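Local coordinates for LPXTG cell wall surface protein (Streptococcus gordonii, PDB 4IGB) that is a peptidoglycan-anchored surface protein of the bacterial cell wall whose N-terminal region, the part described here, probably acts in adhesion, at residues B[50-60]-B[157-168]. Numbering follows the deposited sequence.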
ATOM      1  N   PHE B  50     -17.290  20.545  -1.692  1.00 26.17           N
ATOM      2  CA  PHE B  50     -18.548  20.510  -2.428  1.00 24.72           C
ATOM      3  C   PHE B  50     -18.576  19.386  -3.458  1.00 31.00           C
ATOM      4  O   PHE B  50     -17.539  18.983  -3.986  1.00 22.34           O
ATOM      5  CB  PHE B  50     -18.816  21.857  -3.103  1.00 22.19           C
ATOM      6  CG  PHE B  50     -17.709  22.318  -4.006  1.00 22.21           C
ATOM      7  CD1 PHE B  50     -17.679  21.940  -5.336  1.00 24.81           C
ATOM      8  CD2 PHE B  50     -16.702  23.135  -3.523  1.00 27.77           C
ATOM      9  CE1 PHE B  50     -16.662  22.364  -6.167  1.00 30.71           C
ATOM     10  CE2 PHE B  50     -15.683  23.564  -4.351  1.00 25.26           C
ATOM     11  CZ  PHE B  50     -15.664  23.177  -5.674  1.00 22.58           C
ATOM     12  N   HIS B  51     -19.774  18.886  -3.737  1.00 20.67           N
ATOM     13  CA  HIS B  51     -19.953  17.830  -4.722  1.00 28.14           C
ATOM     14  C   HIS B  51     -20.078  18.424  -6.118  1.00 29.74           C
ATOM     15  O   HIS B  51     -20.713  19.458  -6.309  1.00 30.29           O
ATOM     16  CB  HIS B  51     -21.193  16.998  -4.390  1.00 18.04           C
ATOM     17  CG  HIS B  51     -21.407  15.838  -5.312  1.00 30.20           C
ATOM     18  ND1 HIS B  51     -21.104  14.541  -4.958  1.00 27.64           N
ATOM     19  CD2 HIS B  51     -21.894  15.779  -6.574  1.00 27.08           C
ATOM     20  CE1 HIS B  51     -21.396  13.734  -5.962  1.00 21.09           C
ATOM     21  NE2 HIS B  51     -21.876  14.460  -6.955  1.00 24.11           N
ATOM     22  N   LEU B  52     -19.464  17.762  -7.092  1.00 23.88           N
ATOM     23  CA  LEU B  52     -19.519  18.207  -8.477  1.00 28.95           C
ATOM     24  C   LEU B  52     -20.042  17.086  -9.363  1.00 33.93           C
ATOM     25  O   LEU B  52     -19.581  15.949  -9.271  1.00 24.86           O
ATOM     26  CB  LEU B  52     -18.132  18.645  -8.950  1.00 31.09           C
ATOM     27  CG  LEU B  52     -17.973  20.105  -9.376  1.00 37.77           C
ATOM     28  CD1 LEU B  52     -18.793  21.021  -8.484  1.00 31.58           C
ATOM     29  CD2 LEU B  52     -16.508  20.506  -9.362  1.00 30.14           C
ATOM     30  N   SER B  53     -21.007  17.402 -10.219  1.00 26.70           N
ATOM     31  CA  SER B  53     -21.559  16.395 -11.120  1.00 23.50           C
ATOM     32  C   SER B  53     -21.168  16.717 -12.569  1.00 27.45           C
ATOM     33  O   SER B  53     -21.524  17.762 -13.094  1.00 39.32           O
ATOM     34  CB  SER B  53     -23.079  16.336 -10.972  1.00 24.32           C
ATOM     35  OG  SER B  53     -23.619  15.314 -11.790  1.00 31.10           O
ATOM     36  N   ASN B  54     -20.438  15.816 -13.210  1.00 33.76           N
ATOM     37  CA  ASN B  54     -19.879  16.087 -14.530  1.00 41.87           C
ATOM     38  C   ASN B  54     -19.103  17.392 -14.530  1.00 40.74           C
ATOM     39  O   ASN B  54     -19.490  18.349 -15.209  1.00 32.07           O
ATOM     40  CB  ASN B  54     -20.974  16.142 -15.596  1.00 41.62           C
ATOM     41  CG  ASN B  54     -21.926  14.972 -15.512  1.00 42.34           C
ATOM     42  OD1 ASN B  54     -21.503  13.812 -15.375  1.00 36.21           O
ATOM     43  ND2 ASN B  54     -23.226  15.268 -15.573  1.00 41.10           N
ATOM     44  N   PRO B  55     -18.024  17.439 -13.757  1.00 28.63           N
ATOM     45  CA  PRO B  55     -17.232  18.663 -13.624  1.00 22.74           C
ATOM     46  C   PRO B  55     -16.532  19.042 -14.923  1.00 30.53           C
ATOM     47  O   PRO B  55     -16.179  18.170 -15.716  1.00 21.94           O
ATOM     48  CB  PRO B  55     -16.198  18.288 -12.563  1.00 31.05           C
ATOM     49  CG  PRO B  55     -16.022  16.824 -12.723  1.00 30.64           C
ATOM     50  CD  PRO B  55     -17.365  16.282 -13.127  1.00 23.84           C
ATOM     51  N   HIS B  56     -16.335  20.338 -15.130  1.00 28.43           N
ATOM     52  CA  HIS B  56     -15.585  20.825 -16.276  1.00 27.14           C
ATOM     53  C   HIS B  56     -14.111  20.889 -15.903  1.00 27.46           C
ATOM     54  O   HIS B  56     -13.760  21.361 -14.822  1.00 24.19           O
ATOM     55  CB  HIS B  56     -16.090  22.202 -16.704  1.00 29.93           C
ATOM     56  CG  HIS B  56     -17.492  22.194 -17.225  1.00 34.98           C
ATOM     57  ND1 HIS B  56     -17.786  22.127 -18.570  1.00 38.25           N
ATOM     58  CD2 HIS B  56     -18.682  22.240 -16.582  1.00 36.93           C
ATOM     59  CE1 HIS B  56     -19.096  22.134 -18.733  1.00 47.73           C
ATOM     60  NE2 HIS B  56     -19.664  22.203 -17.543  1.00 38.91           N
ATOM     61  N   TYR B  57     -13.252  20.403 -16.791  1.00 27.08           N
ATOM     62  CA  TYR B  57     -11.825  20.345 -16.503  1.00 26.46           C
ATOM     63  C   TYR B  57     -11.130  21.694 -16.648  1.00 33.11           C
ATOM     64  O   TYR B  57     -11.090  22.273 -17.732  1.00 24.65           O
ATOM     65  CB  TYR B  57     -11.133  19.305 -17.386  1.00 34.33           C
ATOM     66  CG  TYR B  57      -9.653  19.175 -17.109  1.00 28.12           C
ATOM     67  CD1 TYR B  57      -9.185  18.338 -16.107  1.00 32.87           C
ATOM     68  CD2 TYR B  57      -8.723  19.897 -17.845  1.00 33.70           C
ATOM     69  CE1 TYR B  57      -7.836  18.219 -15.848  1.00 24.79           C
ATOM     70  CE2 TYR B  57      -7.371  19.784 -17.593  1.00 30.66           C
ATOM     71  CZ  TYR B  57      -6.932  18.944 -16.593  1.00 31.90           C
ATOM     72  OH  TYR B  57      -5.586  18.828 -16.338  1.00 34.94           O
ATOM     73  N   GLU B  58     -10.579  22.181 -15.541  1.00 23.01           N
ATOM     74  CA  GLU B  58      -9.762  23.402 -15.539  1.00 28.90           C
ATOM     75  C   GLU B  58     -10.517  24.736 -15.699  1.00 31.74           C
ATOM     76  O   GLU B  58     -10.260  25.695 -14.955  1.00 28.02           O
ATOM     77  CB  GLU B  58      -8.620  23.318 -16.565  1.00 29.86           C
ATOM     78  CG  GLU B  58      -7.748  24.571 -16.570  1.00 29.15           C
ATOM     79  CD  GLU B  58      -6.438  24.386 -17.301  1.00 37.59           C
ATOM     80  OE1 GLU B  58      -6.350  23.480 -18.156  1.00 35.31           O
ATOM     81  OE2 GLU B  58      -5.493  25.146 -17.004  1.00 39.47           O
ATOM     82  N   TYR B  59     -11.423  24.797 -16.672  1.00 26.87           N
ATOM     83  CA  TYR B  59     -12.207  26.003 -16.945  1.00 25.26           C
ATOM     84  C   TYR B  59     -13.667  25.642 -17.168  1.00 31.26           C
ATOM     85  O   TYR B  59     -13.966  24.599 -17.735  1.00 30.72           O
ATOM     86  CB  TYR B  59     -11.695  26.719 -18.201  1.00 29.52           C
ATOM     87  CG  TYR B  59     -10.268  27.201 -18.120  1.00 33.32           C
ATOM     88  CD1 TYR B  59      -9.928  28.291 -17.333  1.00 30.58           C
ATOM     89  CD2 TYR B  59      -9.262  26.577 -18.852  1.00 35.03           C
ATOM     90  CE1 TYR B  59      -8.623  28.744 -17.259  1.00 33.87           C
ATOM     91  CE2 TYR B  59      -7.950  27.022 -18.784  1.00 39.93           C
ATOM     92  CZ  TYR B  59      -7.638  28.109 -17.985  1.00 43.26           C
ATOM     93  OH  TYR B  59      -6.340  28.557 -17.911  1.00 46.55           O
ATOM     94  N   LEU B  60     -14.569  26.516 -16.740  1.00 34.16           N
ATOM     95  CA  LEU B  60     -15.993  26.307 -16.976  1.00 32.98           C
ATOM     96  C   LEU B  60     -16.282  26.052 -18.453  1.00 39.05           C
ATOM     97  O   LEU B  60     -17.072  25.168 -18.799  1.00 37.87           O
ATOM     98  CB  LEU B  60     -16.789  27.509 -16.488  1.00 30.87           C
ATOM     99  CG  LEU B  60     -18.301  27.374 -16.601  1.00 42.99           C
ATOM    100  CD1 LEU B  60     -18.765  26.030 -16.034  1.00 34.52           C
ATOM    101  CD2 LEU B  60     -18.978  28.536 -15.887  1.00 41.12           C
ATOM    102  N   TYR B 157     -11.630  21.854 -10.868  1.00 22.70           N
ATOM    103  CA  TYR B 157     -12.808  21.251 -11.465  1.00 26.76           C
ATOM    104  C   TYR B 157     -13.950  22.165 -11.092  1.00 25.44           C
ATOM    105  O   TYR B 157     -14.060  22.574  -9.944  1.00 20.66           O
ATOM    106  CB  TYR B 157     -13.031  19.842 -10.926  1.00 20.60           C
ATOM    107  CG  TYR B 157     -11.991  18.883 -11.431  1.00 30.66           C
ATOM    108  CD1 TYR B 157     -12.144  18.263 -12.666  1.00 21.68           C
ATOM    109  CD2 TYR B 157     -10.838  18.626 -10.698  1.00 21.48           C
ATOM    110  CE1 TYR B 157     -11.193  17.402 -13.150  1.00 26.08           C
ATOM    111  CE2 TYR B 157      -9.879  17.756 -11.170  1.00 25.65           C
ATOM    112  CZ  TYR B 157     -10.062  17.147 -12.405  1.00 25.71           C
ATOM    113  OH  TYR B 157      -9.121  16.273 -12.905  1.00 24.14           O
ATOM    114  N   VAL B 158     -14.786  22.507 -12.059  1.00 25.05           N
ATOM    115  CA  VAL B 158     -15.807  23.507 -11.816  1.00 24.10           C
ATOM    116  C   VAL B 158     -17.131  23.180 -12.501  1.00 28.02           C
ATOM    117  O   VAL B 158     -17.196  22.371 -13.435  1.00 27.37           O
ATOM    118  CB  VAL B 158     -15.342  24.920 -12.277  1.00 40.24           C
ATOM    119  CG1 VAL B 158     -14.006  25.287 -11.642  1.00 28.01           C
ATOM    120  CG2 VAL B 158     -15.244  24.984 -13.799  1.00 33.57           C
ATOM    121  N   ASP B 159     -18.185  23.807 -11.995  1.00 24.46           N
ATOM    122  CA  ASP B 159     -19.443  23.913 -12.715  1.00 29.10           C
ATOM    123  C   ASP B 159     -19.982  25.323 -12.517  1.00 34.73           C
ATOM    124  O   ASP B 159     -19.334  26.154 -11.874  1.00 27.27           O
ATOM    125  CB  ASP B 159     -20.446  22.833 -12.293  1.00 26.82           C
ATOM    126  CG  ASP B 159     -20.889  22.961 -10.851  1.00 32.84           C
ATOM    127  OD1 ASP B 159     -20.590  23.987 -10.201  1.00 34.93           O
ATOM    128  OD2 ASP B 159     -21.563  22.027 -10.368  1.00 29.99           O
ATOM    129  N   ALA B 160     -21.157  25.595 -13.075  1.00 36.60           N
ATOM    130  CA  ALA B 160     -21.715  26.944 -13.073  1.00 35.82           C
ATOM    131  C   ALA B 160     -21.851  27.519 -11.668  1.00 31.82           C
ATOM    132  O   ALA B 160     -21.694  28.716 -11.463  1.00 33.47           O
ATOM    133  CB  ALA B 160     -23.061  26.955 -13.781  1.00 39.56           C
ATOM    134  N   ASN B 161     -22.156  26.659 -10.704  1.00 25.53           N
ATOM    135  CA  ASN B 161     -22.366  27.101  -9.331  1.00 35.79           C
ATOM    136  C   ASN B 161     -21.083  27.140  -8.509  1.00 38.30           C
ATOM    137  O   ASN B 161     -21.060  27.684  -7.406  1.00 34.44           O
ATOM    138  CB  ASN B 161     -23.414  26.223  -8.644  1.00 41.77           C
ATOM    139  CG  ASN B 161     -24.784  26.353  -9.278  1.00 47.46           C
ATOM    140  OD1 ASN B 161     -25.079  27.344  -9.945  1.00 38.49           O
ATOM    141  ND2 ASN B 161     -25.627  25.349  -9.075  1.00 50.11           N
ATOM    142  N   HIS B 162     -20.017  26.562  -9.051  1.00 28.83           N
ATOM    143  CA  HIS B 162     -18.729  26.546  -8.373  1.00 33.34           C
ATOM    144  C   HIS B 162     -17.609  26.940  -9.327  1.00 33.75           C
ATOM    145  O   HIS B 162     -16.813  26.105  -9.750  1.00 36.86           O
ATOM    146  CB  HIS B 162     -18.454  25.167  -7.771  1.00 32.58           C
ATOM    147  CG  HIS B 162     -19.421  24.774  -6.699  1.00 36.09           C
ATOM    148  ND1 HIS B 162     -20.667  24.255  -6.975  1.00 30.67           N
ATOM    149  CD2 HIS B 162     -19.325  24.827  -5.349  1.00 33.64           C
ATOM    150  CE1 HIS B 162     -21.297  24.004  -5.841  1.00 36.89           C
ATOM    151  NE2 HIS B 162     -20.505  24.342  -4.841  1.00 36.90           N
ATOM    152  N   ASP B 163     -17.561  28.224  -9.663  1.00 33.36           N
ATOM    153  CA  ASP B 163     -16.558  28.741 -10.582  1.00 28.46           C
ATOM    154  C   ASP B 163     -15.754  29.857  -9.925  1.00 29.12           C
ATOM    155  O   ASP B 163     -15.598  30.935 -10.494  1.00 26.77           O
ATOM    156  CB  ASP B 163     -17.226  29.254 -11.858  1.00 38.70           C
ATOM    157  CG  ASP B 163     -16.239  29.476 -12.987  1.00 39.02           C
ATOM    158  OD1 ASP B 163     -15.195  28.792 -13.010  1.00 38.86           O
ATOM    159  OD2 ASP B 163     -16.509  30.335 -13.850  1.00 39.12           O
ATOM    160  N   TYR B 164     -15.249  29.593  -8.725  1.00 25.96           N
ATOM    161  CA  TYR B 164     -14.463  30.587  -8.003  1.00 29.88           C
ATOM    162  C   TYR B 164     -13.056  30.090  -7.675  1.00 25.84           C
ATOM    163  O   TYR B 164     -12.400  30.604  -6.768  1.00 28.08           O
ATOM    164  CB  TYR B 164     -15.197  31.054  -6.734  1.00 36.66           C
ATOM    165  CG  TYR B 164     -15.852  29.932  -5.979  1.00 40.69           C
ATOM    166  CD1 TYR B 164     -15.089  29.048  -5.224  1.00 41.69           C
ATOM    167  CD2 TYR B 164     -17.231  29.736  -6.033  1.00 37.73           C
ATOM    168  CE1 TYR B 164     -15.677  27.997  -4.530  1.00 41.90           C
ATOM    169  CE2 TYR B 164     -17.830  28.694  -5.347  1.00 40.76           C
ATOM    170  CZ  TYR B 164     -17.044  27.823  -4.593  1.00 44.08           C
ATOM    171  OH  TYR B 164     -17.612  26.776  -3.903  1.00 36.21           O
ATOM    172  N   ILE B 165     -12.590  29.098  -8.426  1.00 22.25           N
ATOM    173  CA  ILE B 165     -11.264  28.531  -8.195  1.00 22.15           C
ATOM    174  C   ILE B 165     -10.211  29.198  -9.070  1.00 29.42           C
ATOM    175  O   ILE B 165     -10.373  29.292 -10.283  1.00 27.82           O
ATOM    176  CB  ILE B 165     -11.238  27.019  -8.447  1.00 28.41           C
ATOM    177  CG1 ILE B 165     -12.467  26.347  -7.823  1.00 23.51           C
ATOM    178  CG2 ILE B 165      -9.955  26.412  -7.884  1.00 21.07           C
ATOM    179  CD1 ILE B 165     -12.642  24.900  -8.226  1.00 20.10           C
ATOM    180  N   MET B 166      -9.126  29.654  -8.452  1.00 28.49           N
ATOM    181  CA  MET B 166      -8.054  30.335  -9.173  1.00 29.12           C
ATOM    182  C   MET B 166      -7.274  29.406 -10.092  1.00 29.92           C
ATOM    183  O   MET B 166      -6.931  28.287  -9.704  1.00 27.90           O
ATOM    184  CB  MET B 166      -7.071  30.965  -8.188  1.00 25.81           C
ATOM    185  CG  MET B 166      -7.661  32.048  -7.345  1.00 23.49           C
ATOM    186  SD  MET B 166      -6.395  32.779  -6.285  1.00 29.21           S
ATOM    187  CE  MET B 166      -7.407  34.015  -5.475  1.00 25.70           C
ATOM    188  N   ASN B 167      -6.990  29.882 -11.302  1.00 22.31           N
ATOM    189  CA  ASN B 167      -6.120  29.168 -12.227  1.00 32.93           C
ATOM    190  C   ASN B 167      -4.713  29.745 -12.232  1.00 33.01           C
ATOM    191  O   ASN B 167      -4.523  30.947 -12.417  1.00 26.46           O
ATOM    192  CB  ASN B 167      -6.678  29.215 -13.651  1.00 31.14           C
ATOM    193  CG  ASN B 167      -7.978  28.463 -13.787  1.00 47.63           C
ATOM    194  OD1 ASN B 167      -9.059  29.031 -13.594  1.00 38.18           O
ATOM    195  ND2 ASN B 167      -7.885  27.178 -14.131  1.00 36.99           N
ATOM    196  N   LYS B 168      -3.730  28.882 -12.035  1.00 22.60           N
ATOM    197  CA  LYS B 168      -2.343  29.282 -12.204  1.00 26.49           C
ATOM    198  C   LYS B 168      -1.981  30.444 -11.308  1.00 27.92           C
ATOM    199  O   LYS B 168      -1.233  31.333 -11.719  1.00 32.23           O
ATOM    200  CB  LYS B 168      -2.073  29.661 -13.663  1.00 17.23           C
ATOM    201  CG  LYS B 168      -2.327  28.537 -14.645  1.00 24.25           C
ATOM    202  CD  LYS B 168      -2.311  29.058 -16.081  1.00 33.40           C
ATOM    203  CE  LYS B 168      -2.633  27.960 -17.071  1.00 37.54           C
ATOM    204  NZ  LYS B 168      -2.756  28.514 -18.446  1.00 58.26           N
TER
HETATM  205  O   HOH W   1     -11.530  27.725 -13.683  1.00 30.34           O
HETATM  206  O   HOH W   2      -5.361  26.239 -14.250  1.00 35.95           O
HETATM  207  O   HOH W   3     -13.443  28.777 -15.111  1.00 32.14           O
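His56 and Val158 face each other as the hydrogen-bonded pair of a two-stranded antiparallel ribbon, 56-57 with 157-158, which ties two loops together at one end of the beta-rich N-terminal domain. His56 N gives a nearly straight bond to Val158 O (2.8 Å), and Val158 N returns a longer one to His56 O. On one face of the ribbon, in an offset edge-to-face pair, the edge of Tyr57 is turned toward the face of Tyr157, with the planes steeply inclined; the Tyr157 hydroxyl is held by Glu151 and Trp145. On the other face, the beta-branched Val158 suits an extended strand, and its CG2 packs against the Leu60 backbone, 3.4 Å from Leu60 N.

Beyond the ribbon, Phe50 and His162 form an offset stack, planes 17° apart. Phe50 CG sits between its backbone N and carbonyl carbon (chi1 56°), which brings the ring over the imidazole. His162 ND1 donates in the ring plane to the syn lone pair of Asp159 OD1 across a type I turn, which helps to set the ring's rotation.

At the far end Asn167 OD1 lies 2.8 Å from a water that also meets Glu58 O, while Asn167 ND2 donates to Glu58 O at 2.9 Å, tilted 33° from that carbonyl's plane.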